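Local atomic coordinates of type C neurotoxin (PDB entry 3PME), a protein that forms the receptor-binding domain of a C/D mosaic botulinum neurotoxin and probably attaches the toxin to gangliosides or phospholipids of the nerve-cell membrane. Residues I77-I90 with G99-W111. Numbering follows the deposited sequence.
Sequences ISKDLTNSHNEYTI and GWKLCIRNGNIEW
Strand 87-90 runs antiparallel to strand 100-105, with Y88 opposite I104 as a hydrogen-bonded pair: Y88 N gives to I104 O at 2.7 Å and I104 N returns to Y88 O at 2.8 Å. I90 N extends the pairing to L102 O. E87 faces R105, and T89 faces C103, as non-hydrogen-bonded pairs. E87, T89, K101, C103 and R105 share one face. The aliphatic part of E87 crosses the R105 chain, and E87 OE1 makes a long salt bridge to R105 NE (3.8 Å). R105 bends at its third torsion (chi3 47°), and its NH2 bonds E110 OE1 at 2.9 Å from above the carboxylate plane. One water joins E87 OE2, T89 OG1 and K101 NZ. On the other face, I104 reaches I77, the end of strand 68-77, tip to tip, CD1 to CD1 at a tight 3.2 Å. I90 CG1 packs on I104 CG1 (3.8 Å). Just before strand 87-90, H85 lies beside N106, ring and amide planes 28° apart, with N106 OD1 3.4 Å from H85 CD2. A type I' turn from R105 to N108 closes the hairpin of strands 100-105 and 108-114. A water accepting from G107 N lies within bonding distance of L81 O and S84 O, between that turn and helix 79-82. Strand 100-105 lies between strands 87-90 and 108-114 in an antiparallel sheet of the concanavalin-like N-terminal part. I109 packs on strand 141-148, while R105 and E110 touch I124 of strand 120-126.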
loop_
_atom_site.group_PDB
_atom_site.type_symbol
_atom_site.label_atom_id
_atom_site.label_comp_id
_atom_site.label_asym_id
_atom_site.label_seq_id
_atom_site.Cartn_x
_atom_site.Cartn_y
_atom_site.Cartn_z
ATOM N N ILE A 77 0.976 1.144 9.448
ATOM C CA ILE A 77 0.572 1.387 10.831
ATOM C C ILE A 77 -0.959 1.345 10.947
ATOM O O ILE A 77 -1.653 2.081 10.265
ATOM C CB ILE A 77 1.132 2.728 11.354
ATOM C CG1 ILE A 77 2.648 2.786 11.141
ATOM C CG2 ILE A 77 0.825 2.901 12.832
ATOM C CD1 ILE A 77 3.196 4.201 11.124
ATOM N N SER A 78 -1.479 0.467 11.798
ATOM C CA SER A 78 -2.925 0.292 11.897
ATOM C C SER A 78 -3.665 1.585 12.220
ATOM O O SER A 78 -3.101 2.529 12.776
ATOM C CB SER A 78 -3.271 -0.791 12.925
ATOM O OG SER A 78 -3.164 -0.301 14.255
ATOM N N LYS A 79 -4.938 1.626 11.855
ATOM C CA LYS A 79 -5.769 2.784 12.154
ATOM C C LYS A 79 -5.811 3.091 13.650
ATOM O O LYS A 79 -5.665 4.248 14.052
ATOM C CB LYS A 79 -7.189 2.575 11.614
ATOM C CG LYS A 79 -8.166 3.662 12.047
ATOM C CD LYS A 79 -9.565 3.471 11.437
ATOM C CE LYS A 79 -10.171 2.137 11.819
ATOM N NZ LYS A 79 -11.591 2.006 11.362
ATOM N N ASP A 80 -6.002 2.073 14.483
ATOM C CA ASP A 80 -6.123 2.316 15.922
ATOM C C ASP A 80 -4.826 2.839 16.540
ATOM O O ASP A 80 -4.865 3.630 17.479
ATOM C CB ASP A 80 -6.613 1.073 16.671
ATOM C CG ASP A 80 -8.111 0.837 16.505
ATOM O OD1 ASP A 80 -8.716 1.441 15.603
ATOM O OD2 ASP A 80 -8.680 0.040 17.279
ATOM N N LEU A 81 -3.681 2.404 16.014
ATOM C CA LEU A 81 -2.408 2.893 16.520
ATOM C C LEU A 81 -2.185 4.317 16.020
ATOM O O LEU A 81 -1.706 5.177 16.757
ATOM C CB LEU A 81 -1.274 1.977 16.079
ATOM C CG LEU A 81 0.122 2.283 16.608
ATOM C CD1 LEU A 81 0.053 2.553 18.099
ATOM C CD2 LEU A 81 1.036 1.109 16.307
ATOM N N THR A 82 -2.562 4.568 14.771
ATOM C CA THR A 82 -2.415 5.886 14.156
ATOM C C THR A 82 -3.259 6.941 14.870
ATOM O O THR A 82 -2.831 8.084 15.047
ATOM C CB THR A 82 -2.813 5.835 12.668
ATOM O OG1 THR A 82 -1.931 4.936 11.980
ATOM C CG2 THR A 82 -2.730 7.223 12.027
ATOM N N ASN A 83 -4.452 6.530 15.289
ATOM C CA ASN A 83 -5.412 7.409 15.959
ATOM C C ASN A 83 -4.976 7.821 17.362
ATOM O O ASN A 83 -5.467 8.804 17.916
ATOM C CB ASN A 83 -6.777 6.714 16.019
ATOM C CG ASN A 83 -7.863 7.591 16.612
ATOM O OD1 ASN A 83 -8.114 8.700 16.130
ATOM N ND2 ASN A 83 -8.529 7.091 17.656
ATOM N N SER A 84 -4.050 7.069 17.937
ATOM C CA SER A 84 -3.576 7.344 19.289
ATOM C C SER A 84 -2.742 8.627 19.383
ATOM O O SER A 84 -1.867 8.881 18.552
ATOM C CB SER A 84 -2.768 6.157 19.807
ATOM O OG SER A 84 -2.287 6.406 21.111
ATOM N N HIS A 85 -3.008 9.426 20.413
ATOM C CA HIS A 85 -2.263 10.654 20.641
ATOM C C HIS A 85 -0.920 10.362 21.292
ATOM O O HIS A 85 -0.054 11.237 21.365
ATOM C CB HIS A 85 -3.061 11.596 21.550
ATOM C CG HIS A 85 -4.287 12.166 20.911
ATOM N ND1 HIS A 85 -5.510 11.531 20.950
ATOM C CD2 HIS A 85 -4.484 13.320 20.233
ATOM C CE1 HIS A 85 -6.406 12.266 20.315
ATOM N NE2 HIS A 85 -5.808 13.356 19.869
ATOM N N ASN A 86 -0.760 9.137 21.782
ATOM C CA ASN A 86 0.420 8.757 22.555
ATOM C C ASN A 86 1.675 8.574 21.698
ATOM O O ASN A 86 1.604 8.565 20.463
ATOM C CB ASN A 86 0.147 7.482 23.357
ATOM C CG ASN A 86 -1.059 7.615 24.278
ATOM O OD1 ASN A 86 -1.550 8.719 24.523
ATOM N ND2 ASN A 86 -1.549 6.485 24.782
ATOM N N GLU A 87 2.816 8.445 22.371
ATOM C CA GLU A 87 4.099 8.201 21.722
ATOM C C GLU A 87 4.558 6.768 21.954
ATOM O O GLU A 87 4.515 6.274 23.078
ATOM C CB GLU A 87 5.157 9.165 22.263
ATOM C CG GLU A 87 6.566 8.851 21.790
ATOM C CD GLU A 87 7.587 9.798 22.380
ATOM O OE1 GLU A 87 7.600 10.979 21.979
ATOM O OE2 GLU A 87 8.368 9.361 23.253
ATOM N N TYR A 88 4.987 6.100 20.886
ATOM C CA TYR A 88 5.439 4.716 20.967
ATOM C C TYR A 88 6.818 4.606 20.334
ATOM O O TYR A 88 6.997 4.989 19.180
ATOM C CB TYR A 88 4.476 3.783 20.215
ATOM C CG TYR A 88 3.025 3.908 20.650
ATOM C CD1 TYR A 88 2.486 3.048 21.591
ATOM C CD2 TYR A 88 2.212 4.915 20.140
ATOM C CE1 TYR A 88 1.164 3.172 22.004
ATOM C CE2 TYR A 88 0.894 5.044 20.545
ATOM C CZ TYR A 88 0.380 4.173 21.476
ATOM O OH TYR A 88 -0.931 4.314 21.883
ATOM N N THR A 89 7.794 4.096 21.077
ATOM C CA THR A 89 9.076 3.771 20.467
ATOM C C THR A 89 8.929 2.455 19.715
ATOM O O THR A 89 8.466 1.465 20.277
ATOM C CB THR A 89 10.195 3.663 21.518
ATOM O OG1 THR A 89 10.387 4.945 22.132
ATOM C CG2 THR A 89 11.503 3.231 20.866
ATOM N N ILE A 90 9.314 2.446 18.442
ATOM C CA ILE A 90 9.160 1.269 17.599
ATOM C C ILE A 90 10.497 0.595 17.277
ATOM O O ILE A 90 10.589 -0.630 17.218
ATOM C CB ILE A 90 8.483 1.650 16.269
ATOM C CG1 ILE A 90 7.147 2.351 16.541
ATOM C CG2 ILE A 90 8.322 0.429 15.367
ATOM C CD1 ILE A 90 6.269 1.610 17.479
ATOM N N GLY A 99 22.201 7.789 20.706
ATOM C CA GLY A 99 21.974 6.864 19.609
ATOM C C GLY A 99 20.835 7.372 18.751
ATOM O O GLY A 99 20.652 8.573 18.583
ATOM N N TRP A 100 20.051 6.456 18.202
ATOM C CA TRP A 100 18.905 6.851 17.379
ATOM C C TRP A 100 17.697 6.000 17.715
ATOM O O TRP A 100 17.837 4.911 18.278
ATOM C CB TRP A 100 19.230 6.725 15.890
ATOM C CG TRP A 100 19.661 5.337 15.460
ATOM C CD1 TRP A 100 20.930 4.827 15.472
ATOM C CD2 TRP A 100 18.814 4.291 14.967
ATOM N NE1 TRP A 100 20.923 3.531 15.008
ATOM C CE2 TRP A 100 19.636 3.184 14.683
ATOM C CE3 TRP A 100 17.439 4.192 14.723
ATOM C CZ2 TRP A 100 19.127 1.978 14.177
ATOM C CZ3 TRP A 100 16.938 3.001 14.215
ATOM C CH2 TRP A 100 17.781 1.912 13.952
ATOM N N LYS A 101 16.508 6.505 17.382
ATOM C CA LYS A 101 15.295 5.698 17.508
ATOM C C LYS A 101 14.228 6.177 16.534
ATOM O O LYS A 101 14.286 7.288 16.013
ATOM C CB LYS A 101 14.760 5.719 18.950
ATOM C CG LYS A 101 14.326 7.090 19.450
ATOM C CD LYS A 101 13.689 6.995 20.837
ATOM C CE LYS A 101 13.439 8.383 21.406
ATOM N NZ LYS A 101 12.917 8.331 22.799
ATOM N N LEU A 102 13.272 5.297 16.262
ATOM C CA LEU A 102 12.089 5.638 15.485
ATOM C C LEU A 102 10.878 5.496 16.384
ATOM O O LEU A 102 10.707 4.469 17.053
ATOM C CB LEU A 102 11.929 4.699 14.298
ATOM C CG LEU A 102 10.716 4.973 13.396
ATOM C CD1 LEU A 102 10.948 6.223 12.556
ATOM C CD2 LEU A 102 10.443 3.768 12.505
ATOM N N CYS A 103 10.036 6.524 16.398
ATOM C CA CYS A 103 8.793 6.502 17.172
ATOM C C CYS A 103 7.588 6.794 16.298
ATOM O O CYS A 103 7.709 7.331 15.197
ATOM C CB CYS A 103 8.823 7.552 18.282
ATOM S SG CYS A 103 10.249 7.470 19.358
ATOM N N ILE A 104 6.416 6.441 16.817
ATOM C CA ILE A 104 5.138 6.867 16.270
ATOM C C ILE A 104 4.493 7.728 17.339
ATOM O O ILE A 104 4.481 7.370 18.512
ATOM C CB ILE A 104 4.223 5.656 15.994
ATOM C CG1 ILE A 104 4.815 4.793 14.886
ATOM C CG2 ILE A 104 2.802 6.099 15.656
ATOM C CD1 ILE A 104 4.827 5.464 13.576
ATOM N N ARG A 105 3.977 8.883 16.950
ATOM C CA ARG A 105 3.325 9.737 17.922
ATOM C C ARG A 105 2.222 10.541 17.264
ATOM O O ARG A 105 2.469 11.302 16.330
ATOM C CB ARG A 105 4.328 10.677 18.590
ATOM C CG ARG A 105 3.669 11.669 19.524
ATOM C CD ARG A 105 4.699 12.534 20.249
ATOM N NE ARG A 105 5.721 13.065 19.353
ATOM C CZ ARG A 105 5.527 14.077 18.515
ATOM N NH1 ARG A 105 4.338 14.666 18.440
ATOM N NH2 ARG A 105 6.517 14.495 17.740
ATOM N N ASN A 106 1.001 10.346 17.752
ATOM C CA ASN A 106 -0.145 11.102 17.266
ATOM C C ASN A 106 -0.213 11.144 15.737
ATOM O O ASN A 106 -0.360 12.213 15.145
ATOM C CB ASN A 106 -0.099 12.528 17.837
ATOM C CG ASN A 106 -1.414 13.265 17.666
ATOM O OD1 ASN A 106 -2.469 12.646 17.541
ATOM N ND2 ASN A 106 -1.357 14.592 17.663
ATOM N N GLY A 107 -0.091 9.990 15.093
ATOM C CA GLY A 107 -0.251 9.930 13.652
ATOM C C GLY A 107 0.929 10.477 12.863
ATOM O O GLY A 107 0.813 10.762 11.682
ATOM N N ASN A 108 2.061 10.615 13.541
ATOM C CA ASN A 108 3.314 11.013 12.910
ATOM C C ASN A 108 4.345 9.911 13.095
ATOM O O ASN A 108 4.305 9.190 14.088
ATOM C CB ASN A 108 3.872 12.289 13.557
ATOM C CG ASN A 108 3.014 13.515 13.293
ATOM O OD1 ASN A 108 3.259 14.266 12.347
ATOM N ND2 ASN A 108 2.009 13.725 14.136
ATOM N N ILE A 109 5.266 9.775 12.144
ATOM C CA ILE A 109 6.491 9.026 12.415
ATOM C C ILE A 109 7.600 10.021 12.711
ATOM O O ILE A 109 7.659 11.105 12.115
ATOM C CB ILE A 109 6.922 8.073 11.270
ATOM C CG1 ILE A 109 7.079 8.823 9.954
ATOM C CG2 ILE A 109 5.950 6.923 11.122
ATOM C CD1 ILE A 109 7.943 8.070 8.960
ATOM N N GLU A 110 8.470 9.653 13.648
ATOM C CA GLU A 110 9.527 10.557 14.095
ATOM C C GLU A 110 10.844 9.811 14.231
ATOM O O GLU A 110 10.922 8.779 14.904
ATOM C CB GLU A 110 9.151 11.221 15.422
ATOM C CG GLU A 110 10.148 12.300 15.856
ATOM C CD GLU A 110 9.708 13.067 17.099
ATOM O OE1 GLU A 110 8.772 12.610 17.788
ATOM O OE2 GLU A 110 10.304 14.131 17.395
ATOM N N TRP A 111 11.875 10.348 13.584
ATOM C CA TRP A 111 13.217 9.789 13.661
ATOM C C TRP A 111 14.053 10.706 14.524
ATOM O O TRP A 111 14.098 11.910 14.295
ATOM C CB TRP A 111 13.831 9.680 12.267
ATOM C CG TRP A 111 15.320 9.407 12.262
ATOM C CD1 TRP A 111 16.320 10.332 12.296
ATOM C CD2 TRP A 111 15.957 8.131 12.193
ATOM N NE1 TRP A 111 17.548 9.709 12.258
ATOM C CE2 TRP A 111 17.350 8.356 12.192
ATOM C CE3 TRP A 111 15.486 6.819 12.124
ATOM C CZ2 TRP A 111 18.276 7.315 12.135
ATOM C CZ3 TRP A 111 16.414 5.782 12.060
ATOM C CH2 TRP A 111 17.787 6.041 12.061
HETATM O O HOH W 1 -0.075 7.705 16.833
HETATM O O HOH W 2 -3.528 10.673 15.493
HETATM O O HOH W 3 10.245 7.660 22.501
#